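Local coordinates for protein 6-phosphogluconolactonase (Trypanosoma cruzi, PDB 6VYE) that probably catalyses the hydrolysis of 6-phosphogluconolactone to 6-phosphogluconate, the second step of the pentose phosphate pathway, at residues Ala131-Ile142 with Met187-Phe195; Leu233-Pro241 with Arg248-Phe259. One frame throughout, in Å; residues are numbered along the deposited sequence.

Contact 1. Residues Ala131-Ile142 with Met187-Phe195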
loop_
_atom_site.group_PDB
_atom_site.type_symbol
_atom_site.label_atom_id
_atom_site.label_comp_id
_atom_site.label_asym_id
_atom_site.label_seq_id
_atom_site.Cartn_x
_atom_site.Cartn_y
_atom_site.Cartn_z
ATOM N N ALA A 131 -2.604 -17.607 7.952
ATOM C CA ALA A 131 -2.409 -16.180 7.632
ATOM C C ALA A 131 -1.474 -15.562 8.679
ATOM O O ALA A 131 -0.540 -14.837 8.290
ATOM C CB ALA A 131 -3.745 -15.479 7.578
ATOM N N VAL A 132 -1.727 -15.818 9.963
ATOM C CA VAL A 132 -0.929 -15.208 11.055
ATOM C C VAL A 132 0.535 -15.686 10.960
ATOM O O VAL A 132 1.429 -14.852 11.175
ATOM C CB VAL A 132 -1.568 -15.470 12.432
ATOM C CG1 VAL A 132 -0.624 -15.132 13.571
ATOM C CG2 VAL A 132 -2.864 -14.702 12.601
ATOM N N LYS A 133 0.805 -16.952 10.632
ATOM C CA LYS A 133 2.205 -17.464 10.545
ATOM C C LYS A 133 2.901 -16.834 9.330
ATOM O O LYS A 133 4.103 -16.544 9.412
ATOM C CB LYS A 133 2.237 -19.000 10.515
ATOM C CG LYS A 133 1.984 -19.651 11.875
ATOM C CD LYS A 133 1.671 -21.126 11.842
ATOM C CE LYS A 133 2.766 -21.939 11.198
ATOM N NZ LYS A 133 2.464 -23.383 11.306
ATOM N N SER A 134 2.164 -16.613 8.247
ATOM C CA SER A 134 2.663 -15.925 7.028
ATOM C C SER A 134 2.983 -14.444 7.324
ATOM O O SER A 134 4.048 -13.966 6.899
ATOM C CB SER A 134 1.676 -16.096 5.923
ATOM O OG SER A 134 2.181 -15.511 4.734
ATOM N N ALA A 135 2.139 -13.745 8.080
ATOM C CA ALA A 135 2.352 -12.340 8.506
ATOM C C ALA A 135 3.616 -12.245 9.360
ATOM O O ALA A 135 4.407 -11.301 9.138
ATOM C CB ALA A 135 1.156 -11.817 9.257
ATOM N N ASP A 136 3.799 -13.178 10.303
ATOM C CA ASP A 136 4.980 -13.204 11.205
ATOM C C ASP A 136 6.241 -13.451 10.364
ATOM O O ASP A 136 7.288 -12.845 10.671
ATOM C CB ASP A 136 4.853 -14.245 12.314
ATOM C CG ASP A 136 3.706 -14.024 13.296
ATOM O OD1 ASP A 136 3.119 -12.909 13.314
ATOM O OD2 ASP A 136 3.400 -14.982 14.065
ATOM N N ALA A 137 6.163 -14.332 9.371
ATOM C CA ALA A 137 7.315 -14.661 8.498
ATOM C C ALA A 137 7.674 -13.414 7.671
ATOM O O ALA A 137 8.872 -13.098 7.605
ATOM C CB ALA A 137 7.010 -15.854 7.630
ATOM N N TYR A 138 6.677 -12.677 7.154
ATOM C CA TYR A 138 6.933 -11.463 6.347
ATOM C C TYR A 138 7.486 -10.362 7.246
ATOM O O TYR A 138 8.442 -9.686 6.841
ATOM C CB TYR A 138 5.690 -11.042 5.571
ATOM C CG TYR A 138 5.979 -10.170 4.384
ATOM C CD1 TYR A 138 6.856 -10.587 3.406
ATOM C CD2 TYR A 138 5.326 -8.967 4.199
ATOM C CE1 TYR A 138 7.113 -9.813 2.287
ATOM C CE2 TYR A 138 5.569 -8.180 3.083
ATOM C CZ TYR A 138 6.474 -8.599 2.132
ATOM O OH TYR A 138 6.746 -7.845 1.027
ATOM N N GLU A 139 6.946 -10.190 8.445
ATOM C CA GLU A 139 7.508 -9.227 9.436
ATOM C C GLU A 139 9.016 -9.480 9.640
ATOM O O GLU A 139 9.807 -8.485 9.615
ATOM C CB GLU A 139 6.751 -9.290 10.761
ATOM C CG GLU A 139 7.056 -8.114 11.675
ATOM C CD GLU A 139 5.922 -7.659 12.602
ATOM O OE1 GLU A 139 4.732 -8.031 12.383
ATOM O OE2 GLU A 139 6.216 -6.891 13.534
ATOM N N LYS A 140 9.431 -10.740 9.821
ATOM C CA LYS A 140 10.860 -11.075 10.085
ATOM C C LYS A 140 11.685 -10.713 8.839
ATOM O O LYS A 140 12.769 -10.154 8.980
ATOM C CB LYS A 140 11.033 -12.549 10.462
ATOM C CG LYS A 140 10.364 -12.988 11.763
ATOM C CD LYS A 140 10.199 -14.532 11.831
ATOM C CE LYS A 140 9.012 -15.027 12.652
ATOM N NZ LYS A 140 8.244 -16.099 11.954
ATOM N N LYS A 141 11.152 -10.973 7.652
ATOM C CA LYS A 141 11.836 -10.690 6.372
ATOM C C LYS A 141 12.050 -9.172 6.268
ATOM O O LYS A 141 13.177 -8.754 6.040
ATOM C CB LYS A 141 11.001 -11.296 5.240
ATOM C CG LYS A 141 11.747 -11.526 3.936
ATOM C CD LYS A 141 10.892 -12.077 2.822
ATOM C CE LYS A 141 10.825 -13.581 2.769
ATOM N NZ LYS A 141 9.717 -13.998 1.877
ATOM N N ILE A 142 11.003 -8.369 6.499
ATOM C CA ILE A 142 11.072 -6.884 6.406
ATOM C C ILE A 142 12.106 -6.381 7.425
ATOM O O ILE A 142 12.863 -5.466 7.078
ATOM C CB ILE A 142 9.697 -6.219 6.627
ATOM C CG1 ILE A 142 8.655 -6.628 5.583
ATOM C CG2 ILE A 142 9.873 -4.700 6.678
ATOM C CD1 ILE A 142 7.236 -6.146 5.899
ATOM N N MET A 187 -1.472 -1.557 16.413
ATOM C CA MET A 187 -0.495 -0.454 16.645
ATOM C C MET A 187 0.830 -0.987 17.205
ATOM O O MET A 187 1.690 -0.149 17.476
ATOM C CB MET A 187 -1.040 0.640 17.575
ATOM C CG MET A 187 -2.086 1.569 16.924
ATOM S SD MET A 187 -1.758 2.336 15.268
ATOM C CE MET A 187 -3.454 2.637 14.755
ATOM N N HIS A 188 1.039 -2.298 17.314
ATOM C CA HIS A 188 2.336 -2.856 17.795
ATOM C C HIS A 188 3.031 -3.662 16.689
ATOM O O HIS A 188 4.185 -3.322 16.378
ATOM C CB HIS A 188 2.107 -3.519 19.157
ATOM C CG HIS A 188 1.714 -2.475 20.153
ATOM N ND1 HIS A 188 2.634 -1.558 20.665
ATOM C CD2 HIS A 188 0.501 -2.099 20.627
ATOM C CE1 HIS A 188 2.005 -0.713 21.462
ATOM N NE2 HIS A 188 0.694 -1.026 21.456
ATOM N N ARG A 189 2.333 -4.598 16.044
ATOM C CA ARG A 189 2.877 -5.455 14.960
ATOM C C ARG A 189 3.006 -4.632 13.660
ATOM O O ARG A 189 2.119 -3.809 13.377
ATOM C CB ARG A 189 1.949 -6.648 14.690
ATOM C CG ARG A 189 1.536 -7.506 15.875
ATOM C CD ARG A 189 2.632 -7.934 16.821
ATOM N NE ARG A 189 3.927 -8.090 16.179
ATOM C CZ ARG A 189 5.099 -8.040 16.819
ATOM N NH1 ARG A 189 5.146 -7.866 18.134
ATOM N NH2 ARG A 189 6.231 -8.172 16.139
ATOM N N ALA A 190 4.059 -4.856 12.870
ATOM C CA ALA A 190 4.281 -4.174 11.571
ATOM C C ALA A 190 3.367 -4.776 10.498
ATOM O O ALA A 190 3.046 -4.056 9.537
ATOM C CB ALA A 190 5.718 -4.300 11.167
ATOM N N VAL A 191 3.027 -6.072 10.634
ATOM C CA VAL A 191 2.260 -6.906 9.658
ATOM C C VAL A 191 1.186 -7.690 10.424
ATOM O O VAL A 191 1.433 -8.129 11.547
ATOM C CB VAL A 191 3.170 -7.893 8.910
ATOM C CG1 VAL A 191 2.454 -8.469 7.696
ATOM C CG2 VAL A 191 4.521 -7.287 8.530
ATOM N N SER A 192 0.014 -7.834 9.844
ATOM C CA SER A 192 -1.103 -8.581 10.442
ATOM C C SER A 192 -1.919 -9.216 9.315
ATOM O O SER A 192 -1.364 -9.460 8.214
ATOM C CB SER A 192 -1.923 -7.648 11.307
ATOM O OG SER A 192 -2.842 -8.387 12.081
ATOM N N VAL A 193 -3.198 -9.475 9.562
ATOM C CA VAL A 193 -4.009 -10.291 8.618
ATOM C C VAL A 193 -5.387 -9.652 8.524
ATOM O O VAL A 193 -5.752 -8.862 9.398
ATOM C CB VAL A 193 -4.083 -11.759 9.063
ATOM C CG1 VAL A 193 -2.712 -12.407 9.136
ATOM C CG2 VAL A 193 -4.799 -11.909 10.390
ATOM N N GLY A 194 -6.106 -9.988 7.471
ATOM C CA GLY A 194 -7.458 -9.492 7.266
ATOM C C GLY A 194 -8.179 -10.399 6.314
ATOM O O GLY A 194 -7.517 -10.985 5.402
ATOM N N PHE A 195 -9.470 -10.581 6.578
ATOM C CA PHE A 195 -10.426 -11.248 5.671
ATOM C C PHE A 195 -11.377 -10.169 5.170
ATOM O O PHE A 195 -11.781 -9.295 5.924
ATOM C CB PHE A 195 -11.077 -12.434 6.400
ATOM C CG PHE A 195 -11.779 -13.385 5.469
ATOM C CD1 PHE A 195 -11.108 -14.474 4.929
ATOM C CD2 PHE A 195 -13.086 -13.142 5.062
ATOM C CE1 PHE A 195 -11.749 -15.329 4.041
ATOM C CE2 PHE A 195 -13.721 -14.001 4.178
ATOM C CZ PHE A 195 -13.053 -15.087 3.664
#
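Ala131-Ile142 and Val191-Gly194 run nearly antiparallel, their axes 153° apart and 7.2 Å from each other at closest approach, with the CA atoms of Ala135 and Ser192 only 5.5 Å apart. This is a helix laid along an edge strand of the mixed sheet in an alpha/beta fold, and the alanines facing the strand are consistent with the close spacing. Ala131, Ala135 and Glu139 recur every fourth residue and turn one stripe to the strand, which answers with alternate residues Val191 and Val193. CG1 of Val193 lies beside the backbone N of its own residue, a rotation that brings it 3.6 Å from Ala131 CB and within reach of Ala135 CB, while CG2 meets Val132 CG2 as the two valines cross at about a right angle. Val191 straddles the next turn: CG1 packs on Ala135 CB, and CG2 on Glu139 CB at 3.7 Å and on Ile142 CD1. On the neighbouring strand 206-209, Val207 touches both Ala135 and Val191, and Tyr138 sends its hydroxyl to Val113 O and Phe81 N.

At and just before the start of the strand the packing turns polar. With CG anti to the backbone N, the Glu139 side chain directs its carboxylate to two successive backbone amides: Val191 N binds OE1 at 3.1 Å, and Ala190 N binds OE2 at 3.0 Å in a nearly straight bond (172°). Arg189 adds a salt bridge to OE2, the carboxylate and guanidinium planes lying 31° apart. Two donors thus grip OE2 from opposite faces of the carboxylate, Ala190 N on one and Arg189 NH2, 2.9 Å away, on the other.

Contact 2. Residues Leu233-Pro241 with Arg248-Phe259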
loop_
_atom_site.group_PDB
_atom_site.type_symbol
_atom_site.label_atom_id
_atom_site.label_comp_id
_atom_site.label_asym_id
_atom_site.label_seq_id
_atom_site.Cartn_x
_atom_site.Cartn_y
_atom_site.Cartn_z
ATOM N N LEU A 233 -13.997 8.834 0.715
ATOM C CA LEU A 233 -12.858 9.800 0.677
ATOM C C LEU A 233 -13.143 10.968 1.623
ATOM O O LEU A 233 -12.262 11.342 2.406
ATOM C CB LEU A 233 -12.621 10.291 -0.742
ATOM C CG LEU A 233 -11.467 11.283 -0.877
ATOM C CD1 LEU A 233 -10.130 10.649 -0.469
ATOM C CD2 LEU A 233 -11.429 11.836 -2.299
ATOM N N ASN A 234 -14.351 11.516 1.562
ATOM C CA ASN A 234 -14.794 12.653 2.405
ATOM C C ASN A 234 -14.640 12.276 3.897
ATOM O O ASN A 234 -14.350 13.150 4.708
ATOM C CB ASN A 234 -16.202 13.093 1.975
ATOM C CG ASN A 234 -16.282 13.675 0.560
ATOM O OD1 ASN A 234 -15.294 14.148 -0.018
ATOM N ND2 ASN A 234 -17.467 13.634 -0.038
ATOM N N GLY A 235 -14.808 11.011 4.274
ATOM C CA GLY A 235 -14.719 10.581 5.677
ATOM C C GLY A 235 -13.283 10.529 6.163
ATOM O O GLY A 235 -13.127 10.506 7.375
ATOM N N ILE A 236 -12.282 10.530 5.260
ATOM C CA ILE A 236 -10.844 10.699 5.637
ATOM C C ILE A 236 -10.545 12.199 5.775
ATOM O O ILE A 236 -9.883 12.608 6.772
ATOM C CB ILE A 236 -9.867 10.037 4.643
ATOM C CG1 ILE A 236 -10.208 8.582 4.347
ATOM C CG2 ILE A 236 -8.437 10.150 5.152
ATOM C CD1 ILE A 236 -9.480 8.034 3.161
ATOM N N ILE A 237 -10.966 12.980 4.778
ATOM C CA ILE A 237 -10.494 14.386 4.566
ATOM C C ILE A 237 -11.250 15.356 5.484
ATOM O O ILE A 237 -10.583 16.183 6.065
ATOM C CB ILE A 237 -10.603 14.770 3.073
ATOM C CG1 ILE A 237 -9.486 14.098 2.272
ATOM C CG2 ILE A 237 -10.570 16.282 2.883
ATOM C CD1 ILE A 237 -9.636 14.256 0.779
ATOM N N ALA A 238 -12.584 15.266 5.575
ATOM C CA ALA A 238 -13.424 16.116 6.460
ATOM C C ALA A 238 -13.000 15.935 7.931
ATOM O O ALA A 238 -12.688 14.793 8.362
ATOM C CB ALA A 238 -14.882 15.798 6.272
ATOM N N ASP A 239 -12.940 17.027 8.681
ATOM C CA ASP A 239 -12.389 17.028 10.066
ATOM C C ASP A 239 -13.418 16.378 10.989
ATOM O O ASP A 239 -13.041 15.509 11.819
ATOM C CB ASP A 239 -11.981 18.451 10.467
ATOM C CG ASP A 239 -10.845 19.031 9.621
ATOM O OD1 ASP A 239 -10.041 18.250 9.050
ATOM O OD2 ASP A 239 -10.746 20.274 9.567
ATOM N N THR A 240 -14.706 16.628 10.739
ATOM C CA THR A 240 -15.761 16.471 11.763
ATOM C C THR A 240 -16.924 15.577 11.325
ATOM O O THR A 240 -18.044 15.748 11.780
ATOM C CB THR A 240 -16.121 17.910 12.129
ATOM O OG1 THR A 240 -16.072 17.887 13.551
ATOM C CG2 THR A 240 -17.393 18.404 11.480
ATOM N N PRO A 241 -16.764 14.565 10.456
ATOM C CA PRO A 241 -17.921 13.775 10.030
ATOM C C PRO A 241 -18.326 12.821 11.163
ATOM O O PRO A 241 -17.498 12.504 12.023
ATOM C CB PRO A 241 -17.389 12.985 8.818
ATOM C CG PRO A 241 -15.911 12.808 9.153
ATOM C CD PRO A 241 -15.497 14.070 9.880
ATOM N N ARG A 248 -9.622 6.226 7.775
ATOM C CA ARG A 248 -9.540 7.407 8.687
ATOM C C ARG A 248 -8.151 7.559 9.318
ATOM O O ARG A 248 -7.690 8.719 9.426
ATOM C CB ARG A 248 -10.568 7.283 9.817
ATOM C CG ARG A 248 -10.629 8.508 10.718
ATOM C CD ARG A 248 -11.260 9.709 10.048
ATOM N NE ARG A 248 -11.311 10.853 10.971
ATOM C CZ ARG A 248 -11.695 12.078 10.648
ATOM N NH1 ARG A 248 -12.169 12.333 9.443
ATOM N NH2 ARG A 248 -11.654 13.033 11.542
ATOM N N PHE A 249 -7.449 6.463 9.613
ATOM C CA PHE A 249 -6.128 6.463 10.304
ATOM C C PHE A 249 -5.088 7.224 9.464
ATOM O O PHE A 249 -4.175 7.740 10.059
ATOM C CB PHE A 249 -5.664 5.046 10.656
ATOM C CG PHE A 249 -5.190 4.221 9.488
ATOM C CD1 PHE A 249 -3.902 4.367 8.989
ATOM C CD2 PHE A 249 -6.023 3.304 8.881
ATOM C CE1 PHE A 249 -3.470 3.621 7.903
ATOM C CE2 PHE A 249 -5.583 2.537 7.809
ATOM C CZ PHE A 249 -4.315 2.721 7.311
ATOM N N LEU A 250 -5.210 7.288 8.131
ATOM C CA LEU A 250 -4.218 7.992 7.265
ATOM C C LEU A 250 -4.032 9.445 7.729
ATOM O O LEU A 250 -2.990 10.041 7.387
ATOM C CB LEU A 250 -4.674 7.945 5.807
ATOM C CG LEU A 250 -4.691 6.557 5.153
ATOM C CD1 LEU A 250 -5.316 6.626 3.788
ATOM C CD2 LEU A 250 -3.284 5.950 5.045
ATOM N N ARG A 251 -4.995 10.018 8.469
ATOM C CA ARG A 251 -4.866 11.406 8.997
ATOM C C ARG A 251 -3.698 11.461 9.987
ATOM O O ARG A 251 -3.181 12.546 10.205
ATOM C CB ARG A 251 -6.131 11.890 9.709
ATOM C CG ARG A 251 -7.331 12.046 8.790
ATOM C CD ARG A 251 -8.572 12.414 9.576
ATOM N NE ARG A 251 -8.451 13.717 10.208
ATOM C CZ ARG A 251 -8.843 14.871 9.662
ATOM N NH1 ARG A 251 -9.371 14.906 8.447
ATOM N NH2 ARG A 251 -8.690 15.999 10.337
ATOM N N ASN A 252 -3.345 10.341 10.597
ATOM C CA ASN A 252 -2.260 10.252 11.605
ATOM C C ASN A 252 -0.895 10.017 10.948
ATOM O O ASN A 252 0.098 9.857 11.688
ATOM C CB ASN A 252 -2.558 9.126 12.590
ATOM C CG ASN A 252 -3.746 9.434 13.478
ATOM O OD1 ASN A 252 -4.500 8.521 13.816
ATOM N ND2 ASN A 252 -3.940 10.696 13.819
ATOM N N CYS A 253 -0.802 9.985 9.623
ATOM C CA CYS A 253 0.475 9.695 8.932
ATOM C C CYS A 253 1.541 10.719 9.334
ATOM O O CYS A 253 1.211 11.897 9.396
ATOM C CB CYS A 253 0.263 9.622 7.429
ATOM S SG CYS A 253 -0.411 8.026 6.914
ATOM N N LYS A 254 2.748 10.255 9.678
ATOM C CA LYS A 254 3.848 11.118 10.194
ATOM C C LYS A 254 4.661 11.659 9.027
ATOM O O LYS A 254 5.252 12.716 9.210
ATOM C CB LYS A 254 4.791 10.401 11.161
ATOM C CG LYS A 254 4.155 9.939 12.460
ATOM C CD LYS A 254 3.778 11.075 13.379
ATOM C CE LYS A 254 3.075 10.637 14.650
ATOM N NZ LYS A 254 3.736 9.465 15.281
ATOM N N GLY A 255 4.591 11.009 7.869
ATOM C CA GLY A 255 5.405 11.324 6.683
ATOM C C GLY A 255 4.713 12.282 5.729
ATOM O O GLY A 255 3.688 12.888 6.108
ATOM N N ASP A 256 5.220 12.326 4.501
ATOM C CA ASP A 256 4.720 13.166 3.389
ATOM C C ASP A 256 3.602 12.389 2.676
ATOM O O ASP A 256 3.922 11.356 2.032
ATOM C CB ASP A 256 5.878 13.570 2.462
ATOM C CG ASP A 256 5.455 13.854 1.029
ATOM O OD1 ASP A 256 5.853 13.076 0.123
ATOM O OD2 ASP A 256 4.664 14.787 0.826
ATOM N N VAL A 257 2.360 12.892 2.757
ATOM C CA VAL A 257 1.140 12.214 2.240
ATOM C C VAL A 257 0.688 12.894 0.961
ATOM O O VAL A 257 0.465 14.101 0.995
ATOM C CB VAL A 257 -0.002 12.192 3.277
ATOM C CG1 VAL A 257 -1.263 11.548 2.714
ATOM C CG2 VAL A 257 0.428 11.459 4.524
ATOM N N THR A 258 0.515 12.118 -0.106
ATOM C CA THR A 258 -0.028 12.585 -1.412
ATOM C C THR A 258 -1.252 11.753 -1.752
ATOM O O THR A 258 -1.115 10.539 -1.767
ATOM C CB THR A 258 0.995 12.481 -2.549
ATOM O OG1 THR A 258 2.197 13.090 -2.082
ATOM C CG2 THR A 258 0.570 13.178 -3.825
ATOM N N PHE A 259 -2.400 12.415 -1.947
ATOM C CA PHE A 259 -3.646 11.828 -2.506
ATOM C C PHE A 259 -3.714 12.219 -3.988
ATOM O O PHE A 259 -3.627 13.427 -4.328
ATOM C CB PHE A 259 -4.893 12.314 -1.751
ATOM C CG PHE A 259 -5.130 11.735 -0.376
ATOM C CD1 PHE A 259 -6.346 11.934 0.255
ATOM C CD2 PHE A 259 -4.133 11.075 0.323
ATOM C CE1 PHE A 259 -6.584 11.444 1.525
ATOM C CE2 PHE A 259 -4.382 10.551 1.583
ATOM C CZ PHE A 259 -5.608 10.728 2.183
#
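Arg248 NH1 bonds two carbonyl oxygens at and just beyond the C-terminal end of helix 230-237: Ala238 O at 2.7 Å, met almost head-on, and Gly235 O at 2.9 Å, from above its carbonyl plane. The helix belongs to the beta-alpha-beta unit that leads from strand 219-224 to strand 256-262, and the arginines come from the 3-10 turn 248-252 just before the second strand. Arg248 NH2 goes on to Asp239 O, so one guanidinium ties the last helical turn to the residues that follow it.

Arg251 works alongside. Its NH1 bonds Ile236 O at 2.9 Å, in the carbonyl plane and on a lone pair, with a nearly straight N-H (171°); a weak bond to Ile237 O is added. NH2 makes a salt bridge to Asp239 OD1, the carboxylate plane standing 77° from the guanidinium plane. Arg251 CD sits 3.3 Å above the plane of the Arg248 guanidinium, over its centre, and the bend at chi3 (65°) turns the Arg251 guanidinium toward Ile236 O and Asp239 OD1. Positive groups placed at carbonyls of a helix C-terminus probably interact favourably with the helix dipole, and Asp239 would offset part of the paired charge.

The rest of the contact is apolar. The Phe259 ring, from strand 256-262, is touched obliquely by Leu233 CD1 and Ile237 CG1, whose side chains run counter to it. Ile236 CG2, also approached by Leu250 CB, lies at the ring edge, 4.1 Å from Phe259 CZ.

Overall arrangement
Contact 1 precedes contact 2 along the chain, the first closing before the second opens, and both belong to the same alpha/beta domain of the glucosamine-6-phosphate isomerase/6-phosphogluconolactonase family. Their centres lie about 24 Å apart and their nearest atoms about 5 Å, without touching. The common element is the eight-stranded mixed sheet: contact 1 holds helix 128-146 against one outermost strand, 191-194, whereas contact 2 sets helix 230-237 against strand 256-262, second from the other border and next to strand 14-18. Helix 211-215 lies between them in sequence, its Thr213 bonding Ala190 O and its Ile214 touching Leu250. Thus the two contacts join helices to strands near opposite borders of a single sheet.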